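Local coordinates for succinylglutamate desuccinylase/aspartoacylase (Shewanella frigidimarina, PDB 3LWU), which binds zinc and probably acts as a hydrolase on ester bonds, at residues A[71-74]-A[75-79]. Sequence-based numbering, arbitrary orientation.
Sequences AVIY and QLMTL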
loop_
_atom_site.group_PDB
_atom_site.type_symbol
_atom_site.label_atom_id
_atom_site.label_comp_id
_atom_site.label_asym_id
_atom_site.label_seq_id
_atom_site.Cartn_x
_atom_site.Cartn_y
_atom_site.Cartn_z
ATOM N N ALA A 71 -25.801 -0.018 4.144
ATOM C CA ALA A 71 -26.942 0.885 4.133
ATOM C C ALA A 71 -28.201 0.116 3.654
ATOM O O ALA A 71 -29.281 0.320 4.174
ATOM C CB ALA A 71 -26.675 2.096 3.223
ATOM N N VAL A 72 -28.037 -0.775 2.695
ATOM C CA VAL A 72 -29.150 -1.629 2.239
ATOM C C VAL A 72 -29.677 -2.537 3.372
ATOM O O VAL A 72 -30.901 -2.613 3.634
ATOM C CB VAL A 72 -28.783 -2.408 0.974
ATOM C CG1 VAL A 72 -29.928 -3.416 0.543
ATOM C CG2 VAL A 72 -28.464 -1.405 -0.135
ATOM N N ILE A 73 -28.760 -3.151 4.092
ATOM C CA ILE A 73 -29.139 -3.964 5.230
ATOM C C ILE A 73 -29.847 -3.117 6.292
ATOM O O ILE A 73 -30.847 -3.549 6.871
ATOM C CB ILE A 73 -27.929 -4.740 5.782
ATOM C CG1 ILE A 73 -27.614 -5.871 4.797
ATOM C CG2 ILE A 73 -28.216 -5.295 7.164
ATOM C CD1 ILE A 73 -26.363 -6.709 5.068
ATOM N N TYR A 74 -29.336 -1.928 6.552
ATOM C CA TYR A 74 -29.979 -1.027 7.509
ATOM C C TYR A 74 -31.407 -0.711 7.083
ATOM O O TYR A 74 -32.315 -0.789 7.895
ATOM C CB TYR A 74 -29.170 0.259 7.685
ATOM C CG TYR A 74 -29.830 1.268 8.591
ATOM C CD1 TYR A 74 -29.669 1.215 9.980
ATOM C CD2 TYR A 74 -30.632 2.260 8.073
ATOM C CE1 TYR A 74 -30.321 2.127 10.812
ATOM C CE2 TYR A 74 -31.289 3.161 8.907
ATOM C CZ TYR A 74 -31.113 3.086 10.263
ATOM O OH TYR A 74 -31.725 4.004 11.045
ATOM N N GLN A 75 -31.620 -0.369 5.813
ATOM C CA GLN A 75 -32.979 -0.023 5.344
ATOM C C GLN A 75 -33.857 -1.236 5.322
ATOM O O GLN A 75 -35.025 -1.171 5.682
ATOM C CB GLN A 75 -32.967 0.621 3.959
ATOM C CG GLN A 75 -32.301 2.008 3.890
ATOM C CD GLN A 75 -33.075 3.093 4.633
ATOM O OE1 GLN A 75 -33.709 2.833 5.661
ATOM N NE2 GLN A 75 -32.987 4.326 4.139
ATOM N N LEU A 76 -33.272 -2.377 4.961
ATOM C CA LEU A 76 -34.035 -3.619 4.922
ATOM C C LEU A 76 -34.525 -3.995 6.333
ATOM O O LEU A 76 -35.702 -4.272 6.534
ATOM C CB LEU A 76 -33.211 -4.719 4.290
ATOM C CG LEU A 76 -33.883 -6.057 3.977
ATOM C CD1 LEU A 76 -35.083 -5.896 3.024
ATOM C CD2 LEU A 76 -32.826 -7.000 3.392
HETATM N N MSE A 77 -33.650 -3.937 7.315
HETATM C CA MSE A 77 -34.032 -4.329 8.657
HETATM C C MSE A 77 -35.088 -3.367 9.238
HETATM O O MSE A 77 -36.048 -3.809 9.873
HETATM C CB MSE A 77 -32.809 -4.428 9.549
HETATM C CG MSE A 77 -31.915 -5.609 9.161
HETATM SE SE MSE A 77 -30.489 -5.944 10.470
HETATM C CE MSE A 77 -29.622 -4.217 10.567
ATOM N N THR A 78 -34.925 -2.071 8.965
ATOM C CA THR A 78 -35.894 -1.025 9.372
ATOM C C THR A 78 -37.265 -1.358 8.797
ATOM O O THR A 78 -38.257 -1.299 9.511
ATOM C CB THR A 78 -35.414 0.370 8.919
ATOM O OG1 THR A 78 -34.100 0.588 9.452
ATOM C CG2 THR A 78 -36.360 1.510 9.359
ATOM N N LEU A 79 -37.315 -1.757 7.526
ATOM C CA LEU A 79 -38.581 -2.138 6.912
ATOM C C LEU A 79 -39.105 -3.401 7.557
ATOM O O LEU A 79 -40.277 -3.478 7.909
ATOM C CB LEU A 79 -38.427 -2.330 5.398
ATOM C CG LEU A 79 -38.178 -1.045 4.566
ATOM C CD1 LEU A 79 -37.762 -1.410 3.147
ATOM C CD2 LEU A 79 -39.399 -0.089 4.573
#
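Thr78 and Tyr74 meet one turn apart on helix 68-80, and two bonds grip Tyr74 O. Thr78 N donates to it at 3.1 Å, and Thr78 OG1 donates to the same Tyr74 O at 2.7 Å. The two donors approach from opposite faces of the carbonyl plane. Thr78 OG1 lies anti to its own carbonyl carbon (chi1 -56°), which turns the hydroxyl back toward the preceding turn. Backbone bonds from Gln75 N to Ala71 O, Leu76 N to Val72 O and Met77 N to Ile73 O continue the i to i+4 pattern.

The Tyr74 ring also meets Thr78. Thr78 OG1 sits over one ring face, near the rim, 3.8 Å from Tyr74 CE2. Gln75 bends at chi2 (-68°) and brings OE1 to 4.0 Å from Tyr74 CD2, with amide and ring planes 45° apart. Gln75 NE2 is bonded to Leu271 O, which helps fix the amide. Replacing Tyr74 with alanine would probably leave Thr78 OG1 and the Gln75 amide without their ring neighbour and open a gap against Ile343 of the second subunit.

The apolar contact is between Ile73 and selenomethionine Met77. Ile73 CG2 touches Met77 CE at 3.8 Å. Ile73, Leu76 and Met77 pack on Leu91 of strand 89-92, while Ala71 and Val72 rest on helix 271-287.

This is regular alpha-helical i to i+4 packing in the beta-alpha-beta unit of strand 56-60, helix 68-80 and strand 89-92, within the zinc-binding catalytic domain.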